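Local coordinates for protein pyruvate kinase (Pyrobaculum aerophilum, PDB 3QTG) that catalyses the last step of glycolysis, transferring the phosphoryl group of phosphoenolpyruvate to ADP to give pyruvate and ATP, with a divalent metal cation as cofactor, at residues V45-A50 against N55-R60; A63-E68 against N196-A201; G222-V227 against N405-R410. One frame throughout, in Å; residues are numbered along the deposited sequence. Where two conformers were deposited one is given.

Contact 1: V45-A50 against N55-R60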
loop_
_atom_site.group_PDB
_atom_site.type_symbol
_atom_site.label_atom_id
_atom_site.label_comp_id
_atom_site.label_asym_id
_atom_site.label_seq_id
_atom_site.Cartn_x
_atom_site.Cartn_y
_atom_site.Cartn_z
ATOM N N VAL A 45 -16.771 -34.607 15.442
ATOM C CA VAL A 45 -16.766 -35.994 14.991
ATOM C C VAL A 45 -17.622 -36.089 13.755
ATOM O O VAL A 45 -18.607 -35.354 13.623
ATOM C CB VAL A 45 -17.270 -37.039 16.080
ATOM C CG1 VAL A 45 -16.434 -36.968 17.363
ATOM C CG2 VAL A 45 -18.747 -36.864 16.379
ATOM N N ARG A 46 -17.231 -36.982 12.853
ATOM C CA ARG A 46 -17.981 -37.256 11.646
ATOM C C ARG A 46 -18.566 -38.687 11.717
ATOM O O ARG A 46 -17.933 -39.605 12.236
ATOM C CB ARG A 46 -17.092 -37.078 10.395
ATOM C CG ARG A 46 -17.898 -36.990 9.074
ATOM C CD ARG A 46 -17.059 -36.916 7.778
ATOM N NE ARG A 46 -16.320 -38.135 7.573
ATOM C CZ ARG A 46 -16.474 -39.020 6.589
ATOM N NH1 ARG A 46 -17.349 -38.883 5.599
ATOM N NH2 ARG A 46 -15.696 -40.070 6.600
ATOM N N ILE A 47 -19.780 -38.854 11.211
ATOM C CA ILE A 47 -20.373 -40.181 11.072
ATOM C C ILE A 47 -20.819 -40.312 9.628
ATOM O O ILE A 47 -21.559 -39.463 9.119
ATOM C CB ILE A 47 -21.535 -40.431 12.099
ATOM C CG1 ILE A 47 -20.985 -40.429 13.539
ATOM C CG2 ILE A 47 -22.249 -41.754 11.813
ATOM C CD1 ILE A 47 -22.004 -40.061 14.602
ATOM N N ASN A 48 -20.301 -41.337 8.959
ATOM C CA ASN A 48 -20.555 -41.569 7.549
ATOM C C ASN A 48 -21.788 -42.456 7.409
ATOM O O ASN A 48 -21.777 -43.614 7.834
ATOM C CB ASN A 48 -19.326 -42.236 6.933
ATOM C CG ASN A 48 -19.392 -42.345 5.418
ATOM O OD1 ASN A 48 -20.350 -41.913 4.768
ATOM N ND2 ASN A 48 -18.355 -42.927 4.847
ATOM N N LEU A 49 -22.857 -41.907 6.827
ATOM C CA LEU A 49 -24.126 -42.625 6.724
ATOM C C LEU A 49 -24.143 -43.662 5.576
ATOM O O LEU A 49 -25.164 -44.321 5.342
ATOM C CB LEU A 49 -25.308 -41.644 6.627
ATOM C CG LEU A 49 -25.537 -40.651 7.782
ATOM C CD1 LEU A 49 -26.747 -39.780 7.515
ATOM C CD2 LEU A 49 -25.663 -41.347 9.134
ATOM N N ALA A 50 -23.021 -43.769 4.861
ATOM C CA ALA A 50 -22.737 -44.901 3.973
ATOM C C ALA A 50 -22.507 -46.196 4.775
ATOM O O ALA A 50 -23.086 -47.235 4.461
ATOM C CB ALA A 50 -21.513 -44.597 3.113
ATOM N N ASN A 55 -28.606 -47.379 14.475
ATOM C CA ASN A 55 -28.280 -47.626 15.888
ATOM C C ASN A 55 -26.784 -47.559 16.207
ATOM O O ASN A 55 -26.388 -47.443 17.378
ATOM C CB ASN A 55 -28.928 -48.918 16.402
ATOM C CG ASN A 55 -30.289 -48.667 17.033
ATOM O OD1 ASN A 55 -30.389 -48.362 18.227
ATOM N ND2 ASN A 55 -31.348 -48.782 16.230
ATOM N N GLU A 56 -25.961 -47.630 15.163
ATOM C CA GLU A 56 -24.550 -47.236 15.264
ATOM C C GLU A 56 -24.426 -45.708 15.391
ATOM O O GLU A 56 -23.674 -45.207 16.223
ATOM C CB GLU A 56 -23.769 -47.727 14.055
ATOM C CG GLU A 56 -23.535 -49.223 14.032
ATOM C CD GLU A 56 -22.759 -49.659 12.811
ATOM O OE1 GLU A 56 -22.793 -48.942 11.781
ATOM O OE2 GLU A 56 -22.108 -50.721 12.880
ATOM N N VAL A 57 -25.176 -44.986 14.560
ATOM C CA VAL A 57 -25.251 -43.529 14.625
ATOM C C VAL A 57 -25.721 -43.084 16.005
ATOM O O VAL A 57 -25.077 -42.251 16.640
ATOM C CB VAL A 57 -26.202 -42.953 13.552
ATOM C CG1 VAL A 57 -26.268 -41.454 13.651
ATOM C CG2 VAL A 57 -25.754 -43.357 12.168
ATOM N N LYS A 58 -26.833 -43.666 16.462
ATOM C CA LYS A 58 -27.442 -43.345 17.753
ATOM C C LYS A 58 -26.477 -43.529 18.929
ATOM O O LYS A 58 -26.344 -42.629 19.759
ATOM C CB LYS A 58 -28.726 -44.178 17.960
ATOM C CG LYS A 58 -29.588 -43.751 19.132
ATOM C CD LYS A 58 -30.984 -44.425 19.094
ATOM C CE LYS A 58 -31.784 -44.128 20.354
ATOM N NZ LYS A 58 -32.008 -42.664 20.568
ATOM N N PHE A 59 -25.824 -44.694 18.982
ATOM C CA PHE A 59 -24.874 -45.066 20.045
ATOM C C PHE A 59 -23.577 -44.245 20.032
ATOM O O PHE A 59 -23.015 -43.955 21.092
ATOM C CB PHE A 59 -24.588 -46.586 19.985
ATOM C CG PHE A 59 -23.127 -46.964 20.179
ATOM C CD1 PHE A 59 -22.300 -47.198 19.075
ATOM C CD2 PHE A 59 -22.587 -47.117 21.459
ATOM C CE1 PHE A 59 -20.955 -47.553 19.239
ATOM C CE2 PHE A 59 -21.233 -47.468 21.637
ATOM C CZ PHE A 59 -20.418 -47.684 20.520
ATOM N N ARG A 60 -23.093 -43.889 18.840
ATOM C CA ARG A 60 -21.880 -43.069 18.713
ATOM C C ARG A 60 -22.142 -41.633 19.195
ATOM O O ARG A 60 -21.374 -41.077 19.987
ATOM C CB ARG A 60 -21.349 -43.092 17.274
ATOM C CG ARG A 60 -20.662 -44.411 16.888
ATOM C CD ARG A 60 -20.545 -44.597 15.381
ATOM N NE ARG A 60 -19.979 -45.907 15.023
ATOM C CZ ARG A 60 -19.929 -46.398 13.787
ATOM N NH1 ARG A 60 -20.394 -45.699 12.764
ATOM N NH2 ARG A 60 -19.399 -47.593 13.561
#
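With CG2 anti to the backbone N and CG1 beside it (chi1 -65°), Ile47 aims both branches at the helix 54-71, where Val57 has CG2 set beside its own backbone N and turned to meet them. This is strand-to-helix packing inside a beta-alpha-beta unit of the TIM barrel: strand 44-48 rises through Ile47, the chain turns, and the helix comes back over the strand's outer side. The two branches of Ile47 divide the work. CG2 meets Val57 CG2 at 3.9 Å, while CD1 reaches one helical turn further to the aliphatic root of Arg60, its CB. The guanidinium of Arg60 carries on past Ile47, whose CG2 lies at its edge, to a salt bridge with Asp28; Glu56 CB covers one of its faces. At the strand's last residue, Asn48, OD1 accepts from Ala50 N in an Asx turn (3.3 Å). Asn48, Leu49 and Ala50 probably contribute to the ATP site, and Arg46, the residue before Ile47 on the same strand, probably to the substrate site. Leu49 also packs on the helix, crossing Val57 at about a right angle, with its CD2 3.6 Å from Val57 CG2.

Contact 2: A63-E68 against N196-A201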
loop_
_atom_site.group_PDB
_atom_site.type_symbol
_atom_site.label_atom_id
_atom_site.label_comp_id
_atom_site.label_asym_id
_atom_site.label_seq_id
_atom_site.Cartn_x
_atom_site.Cartn_y
_atom_site.Cartn_z
ATOM N N ALA A 63 -22.395 -41.540 22.986
ATOM C CA ALA A 63 -21.062 -41.550 23.592
ATOM C C ALA A 63 -20.370 -40.175 23.483
ATOM O O ALA A 63 -19.642 -39.742 24.392
ATOM C CB ALA A 63 -20.203 -42.629 22.944
ATOM N N VAL A 64 -20.613 -39.494 22.365
ATOM C CA VAL A 64 -20.073 -38.150 22.141
ATOM C C VAL A 64 -20.681 -37.155 23.139
ATOM O O VAL A 64 -19.952 -36.410 23.800
ATOM C CB VAL A 64 -20.302 -37.707 20.663
ATOM C CG1 VAL A 64 -20.181 -36.172 20.483
ATOM C CG2 VAL A 64 -19.354 -38.480 19.741
ATOM N N ARG A 65 -22.012 -37.180 23.257
ATOM C CA ARG A 65 -22.754 -36.237 24.116
ATOM C C ARG A 65 -22.520 -36.508 25.594
ATOM O O ARG A 65 -22.556 -35.587 26.421
ATOM C CB ARG A 65 -24.254 -36.274 23.809
ATOM C CG ARG A 65 -24.615 -35.738 22.427
ATOM C CD ARG A 65 -24.008 -34.337 22.166
ATOM N NE ARG A 65 -24.381 -33.882 20.830
ATOM C CZ ARG A 65 -23.695 -33.023 20.079
ATOM N NH1 ARG A 65 -22.550 -32.488 20.502
ATOM N NH2 ARG A 65 -24.167 -32.707 18.883
ATOM N N SER A 66 -22.258 -37.773 25.903
ATOM C CA SER A 66 -21.926 -38.201 27.255
ATOM C C SER A 66 -20.562 -37.624 27.661
ATOM O O SER A 66 -20.396 -37.097 28.757
ATOM C CB SER A 66 -21.944 -39.736 27.327
ATOM O OG SER A 66 -21.451 -40.192 28.570
ATOM N N TYR A 67 -19.600 -37.709 26.748
ATOM C CA TYR A 67 -18.262 -37.150 26.953
ATOM C C TYR A 67 -18.333 -35.634 27.104
ATOM O O TYR A 67 -17.703 -35.056 27.993
ATOM C CB TYR A 67 -17.350 -37.515 25.775
ATOM C CG TYR A 67 -16.110 -36.645 25.724
ATOM C CD1 TYR A 67 -14.961 -37.005 26.426
ATOM C CD2 TYR A 67 -16.101 -35.446 25.002
ATOM C CE1 TYR A 67 -13.835 -36.207 26.395
ATOM C CE2 TYR A 67 -14.984 -34.634 24.973
ATOM C CZ TYR A 67 -13.858 -35.019 25.666
ATOM O OH TYR A 67 -12.755 -34.226 25.668
ATOM N N GLU A 68 -19.097 -35.008 26.207
ATOM C CA GLU A 68 -19.307 -33.570 26.200
ATOM C C GLU A 68 -19.823 -33.060 27.549
ATOM O O GLU A 68 -19.353 -32.033 28.043
ATOM C CB GLU A 68 -20.264 -33.195 25.065
ATOM C CG GLU A 68 -21.087 -31.927 25.298
ATOM C CD GLU A 68 -21.731 -31.418 24.020
ATOM O OE1 GLU A 68 -21.426 -31.979 22.930
ATOM O OE2 GLU A 68 -22.538 -30.464 24.104
ATOM N N ASN A 196 -29.459 -33.459 17.960
ATOM C CA ASN A 196 -28.070 -33.709 18.293
ATOM C C ASN A 196 -27.126 -33.672 17.093
ATOM O O ASN A 196 -25.949 -33.992 17.224
ATOM C CB ASN A 196 -27.951 -35.039 19.031
ATOM C CG ASN A 196 -27.954 -34.863 20.524
ATOM O OD1 ASN A 196 -27.125 -34.137 21.071
ATOM N ND2 ASN A 196 -28.887 -35.533 21.200
ATOM N N ILE A 197 -27.641 -33.265 15.937
ATOM C CA ILE A 197 -26.845 -33.229 14.710
ATOM C C ILE A 197 -26.566 -31.789 14.229
ATOM O O ILE A 197 -27.488 -31.031 13.892
ATOM C CB ILE A 197 -27.481 -34.053 13.585
ATOM C CG1 ILE A 197 -27.672 -35.511 14.031
ATOM C CG2 ILE A 197 -26.612 -34.009 12.352
ATOM C CD1 ILE A 197 -28.331 -36.347 13.006
ATOM N N ASP A 198 -25.284 -31.445 14.179
ATOM C CA ASP A 198 -24.856 -30.064 14.004
ATOM C C ASP A 198 -24.569 -29.727 12.541
ATOM O O ASP A 198 -24.811 -28.611 12.104
ATOM C CB ASP A 198 -23.645 -29.796 14.908
ATOM C CG ASP A 198 -23.918 -30.198 16.384
ATOM O OD1 ASP A 198 -24.928 -29.716 16.960
ATOM O OD2 ASP A 198 -23.134 -30.993 16.962
ATOM N N TYR A 199 -24.082 -30.703 11.785
ATOM C CA TYR A 199 -23.758 -30.508 10.369
ATOM C C TYR A 199 -24.199 -31.707 9.567
ATOM O O TYR A 199 -24.065 -32.839 10.021
ATOM C CB TYR A 199 -22.246 -30.356 10.182
ATOM C CG TYR A 199 -21.675 -29.063 10.718
ATOM C CD1 TYR A 199 -21.419 -27.984 9.860
ATOM C CD2 TYR A 199 -21.384 -28.914 12.081
ATOM C CE1 TYR A 199 -20.895 -26.790 10.355
ATOM C CE2 TYR A 199 -20.869 -27.737 12.576
ATOM C CZ TYR A 199 -20.629 -26.678 11.709
ATOM O OH TYR A 199 -20.097 -25.511 12.201
ATOM N N VAL A 200 -24.707 -31.441 8.370
ATOM C CA VAL A 200 -25.044 -32.468 7.391
ATOM C C VAL A 200 -24.191 -32.213 6.159
ATOM O O VAL A 200 -24.282 -31.146 5.548
ATOM C CB VAL A 200 -26.548 -32.388 6.975
ATOM C CG1 VAL A 200 -26.824 -33.179 5.688
ATOM C CG2 VAL A 200 -27.442 -32.848 8.099
ATOM N N ALA A 201 -23.368 -33.185 5.795
ATOM C CA ALA A 201 -22.478 -33.012 4.663
ATOM C C ALA A 201 -23.061 -33.657 3.385
ATOM O O ALA A 201 -23.423 -34.829 3.387
ATOM C CB ALA A 201 -21.082 -33.535 4.999
#
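Arg65 and Asn196 run past each other in opposite directions, their guanidinium and amide planes nearly coplanar at 29°. Side-on, the arginine offers two nitrogens to two different atoms of the asparagine. NE gives a rather bent bond to OD1 (2.8 Å), tilted from the carbonyl plane, and NH2 reaches the backbone O of the same residue at 2.8 Å, coming in from above that carbonyl's plane. Arg65 and Asp198 come at each other from opposite directions. OD2 of the aspartate lies in the guanidinium plane and takes the second bond of NH2 on its syn side, a straighter salt bridge of 2.8 Å, although the carboxylate itself is turned 64° from the guanidinium. What puts the head there is a bend in the arginine chain at chi2 (-52°), which lays CG and CD alongside Asn196 OD1.

The remaining terminal nitrogen turns back to its own helix: NH1 bonds Glu68 OE1 at 2.7 Å and also the carbonyl of Leu75. Arg65 thus lies between two carboxylates, and its charge probably eases having both in one partly buried place. Asp198 OD2 has a further donor in the backbone N of Val77, on the adjacent strand 76-80. Helix 54-71 is thereby tied to the loop leading into strand 199-202, at the N-terminal end of the strands, by a salt-bridge network at the base of the (beta/alpha)8 barrel.

Contact 3: G222-V227 against N405-R410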
loop_
_atom_site.group_PDB
_atom_site.type_symbol
_atom_site.label_atom_id
_atom_site.label_comp_id
_atom_site.label_asym_id
_atom_site.label_seq_id
_atom_site.Cartn_x
_atom_site.Cartn_y
_atom_site.Cartn_z
ATOM N N GLY A 222 -37.428 -31.260 10.376
ATOM C CA GLY A 222 -37.173 -30.625 11.673
ATOM C C GLY A 222 -35.711 -30.512 12.088
ATOM O O GLY A 222 -35.422 -30.263 13.254
ATOM N N PHE A 223 -34.784 -30.710 11.155
ATOM C CA PHE A 223 -33.369 -30.496 11.455
ATOM C C PHE A 223 -33.065 -29.012 11.565
ATOM O O PHE A 223 -33.651 -28.197 10.845
ATOM C CB PHE A 223 -32.466 -31.104 10.378
ATOM C CG PHE A 223 -32.310 -32.593 10.480
ATOM C CD1 PHE A 223 -33.331 -33.447 10.056
ATOM C CD2 PHE A 223 -31.143 -33.146 10.992
ATOM C CE1 PHE A 223 -33.188 -34.823 10.139
ATOM C CE2 PHE A 223 -30.990 -34.526 11.079
ATOM C CZ PHE A 223 -32.023 -35.368 10.645
ATOM N N GLN A 224 -32.140 -28.674 12.460
ATOM C CA GLN A 224 -31.571 -27.324 12.513
ATOM C C GLN A 224 -30.057 -27.419 12.345
ATOM O O GLN A 224 -29.293 -27.066 13.237
ATOM C CB GLN A 224 -31.937 -26.626 13.824
ATOM C CG GLN A 224 -33.433 -26.405 14.007
ATOM C CD GLN A 224 -33.817 -26.123 15.448
ATOM O OE1 GLN A 224 -34.880 -26.541 15.909
ATOM N NE2 GLN A 224 -32.953 -25.424 16.168
ATOM N N SER A 225 -29.632 -27.919 11.194
ATOM C CA SER A 225 -28.229 -28.214 10.960
ATOM C C SER A 225 -27.612 -27.300 9.907
ATOM O O SER A 225 -28.316 -26.803 9.022
ATOM C CB SER A 225 -28.084 -29.676 10.565
ATOM O OG SER A 225 -28.422 -30.503 11.673
ATOM N N GLN A 226 -26.303 -27.063 10.020
ATOM C CA GLN A 226 -25.553 -26.339 8.988
ATOM C C GLN A 226 -25.346 -27.310 7.842
ATOM O O GLN A 226 -25.134 -28.497 8.077
ATOM C CB GLN A 226 -24.187 -25.914 9.523
ATOM C CG GLN A 226 -24.244 -24.933 10.682
ATOM C CD GLN A 226 -24.705 -23.568 10.228
ATOM O OE1 GLN A 226 -25.775 -23.111 10.601
ATOM N NE2 GLN A 226 -23.910 -22.923 9.401
ATOM N N VAL A 227 -25.406 -26.816 6.611
ATOM C CA VAL A 227 -25.178 -27.658 5.443
ATOM C C VAL A 227 -23.744 -27.500 4.920
ATOM O O VAL A 227 -23.333 -26.422 4.486
ATOM C CB VAL A 227 -26.214 -27.394 4.337
ATOM C CG1 VAL A 227 -25.942 -28.260 3.154
ATOM C CG2 VAL A 227 -27.608 -27.685 4.872
ATOM N N ASN A 405 -26.932 -20.850 24.142
ATOM C CA ASN A 405 -27.479 -21.974 23.399
ATOM C C ASN A 405 -26.392 -23.024 23.209
ATOM O O ASN A 405 -25.346 -22.758 22.601
ATOM C CB ASN A 405 -28.035 -21.499 22.048
ATOM C CG ASN A 405 -28.771 -22.600 21.275
ATOM O OD1 ASN A 405 -28.836 -23.768 21.691
ATOM N ND2 ASN A 405 -29.339 -22.222 20.140
ATOM N N VAL A 406 -26.634 -24.213 23.750
ATOM C CA VAL A 406 -25.669 -25.311 23.662
ATOM C C VAL A 406 -25.488 -25.772 22.213
ATOM O O VAL A 406 -24.391 -26.134 21.808
ATOM C CB VAL A 406 -26.033 -26.489 24.629
ATOM C CG1 VAL A 406 -27.317 -27.185 24.198
ATOM C CG2 VAL A 406 -24.878 -27.484 24.739
ATOM N N ARG A 407 -26.561 -25.710 21.429
ATOM C CA ARG A 407 -26.495 -26.051 20.011
ATOM C C ARG A 407 -25.621 -25.079 19.184
ATOM O O ARG A 407 -24.973 -25.487 18.215
ATOM C CB ARG A 407 -27.896 -26.193 19.417
ATOM C CG ARG A 407 -28.626 -27.417 19.940
ATOM C CD ARG A 407 -30.074 -27.488 19.448
ATOM N NE ARG A 407 -30.131 -28.002 18.078
ATOM C CZ ARG A 407 -31.248 -28.310 17.419
ATOM N NH1 ARG A 407 -32.446 -28.157 17.988
ATOM N NH2 ARG A 407 -31.164 -28.768 16.177
ATOM N N VAL A 408 -25.618 -23.805 19.561
ATOM C CA VAL A 408 -24.689 -22.827 18.973
ATOM C C VAL A 408 -23.232 -23.143 19.363
ATOM O O VAL A 408 -22.338 -23.160 18.507
ATOM C CB VAL A 408 -25.074 -21.344 19.338
ATOM C CG1 VAL A 408 -24.032 -20.373 18.804
ATOM C CG2 VAL A 408 -26.453 -20.972 18.768
ATOM N N ALA A 409 -22.991 -23.439 20.640
ATOM C CA ALA A 409 -21.640 -23.807 21.072
ATOM C C ALA A 409 -21.063 -24.968 20.254
ATOM O O ALA A 409 -19.901 -24.938 19.865
ATOM C CB ALA A 409 -21.605 -24.130 22.572
ATOM N N ARG A 410 -21.889 -25.985 20.012
ATOM C CA ARG A 410 -21.486 -27.150 19.239
ATOM C C ARG A 410 -21.163 -26.810 17.784
ATOM O O ARG A 410 -20.249 -27.362 17.205
ATOM C CB ARG A 410 -22.593 -28.195 19.289
ATOM C CG ARG A 410 -22.707 -28.905 20.632
ATOM C CD ARG A 410 -24.064 -29.588 20.749
ATOM N NE ARG A 410 -24.242 -30.222 22.045
ATOM C CZ ARG A 410 -25.391 -30.752 22.481
ATOM N NH1 ARG A 410 -26.493 -30.738 21.726
ATOM N NH2 ARG A 410 -25.441 -31.295 23.689
#
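NE2 of the Gln224 amide lies over one face of the Arg407 guanidinium, toward its rim, the two planes 24° apart. At the guanidinium's terminal nitrogens, NH1 forms a salt bridge with Asp195 of the barrel. NE2 sits 3.2 Å above the guanidinium plane and is 3.3 Å from Arg407 NH1. Both of those nitrogens are donors, so the two flat groups lie against each other by van der Waals contact, with no hydrogen bond between them. The amide oxygen does no better, with OE1 3.6 Å from NH1. Close to the root of the glutamine, CB meets Arg407 NH2 at 3.3 Å; from there the chain skirts the rim, and only the end of its amide, NE2, comes in over the face. As whole side chains the two cross at about a right angle. Gln224 is extended beyond CG, whereas Arg407 is extended at chi2 and then bends at chi3 (80°), which brings the guanidinium up to the amide.

The contact spans two domains of pyruvate kinase. Gln224 belongs to the connection between helix 208-220 and strand 226-231 of the TIM barrel, a loop entered through the Schellman motif at Gly222, and Arg407 lies in the first turn of helix 406-412 of the alpha/beta domain. In the conformer given, Asn405 at the N-cap accepts from Arg407 N through OD1 (3.0 Å); a second conformer makes this cap less certain. An alanine in place of Arg407 would remove the surface against which the Gln224 amide rests and is likely to leave that side chain free to swing, with Asp195 deprived of its cationic partner. Arg410, a turn further along, has Val406 CG2 over one face of its guanidinium.

In the fold
Contacts 1 and 2 share helix 54-71, and their centres are 9 Å apart; they meet directly where Val45 CG2 touches Val64 CG2 (3.8 Å). Contacts 2 and 3, with centres 10 Å apart, are linked by the salt bridge from Glu68 OE2 to Arg410 NE (2.7 Å) and by a probable hydrogen bond between Ile197 O and Ser225 OG on neighbouring barrel connections. Contact 1 alone holds residues that probably line the active site: Leu49 lies about 10 Å, side chain to side chain, from Lys230, the probable transition-state stabiliser. Contact 3 stands about 17 Å from contact 1, centre to centre, away from that site.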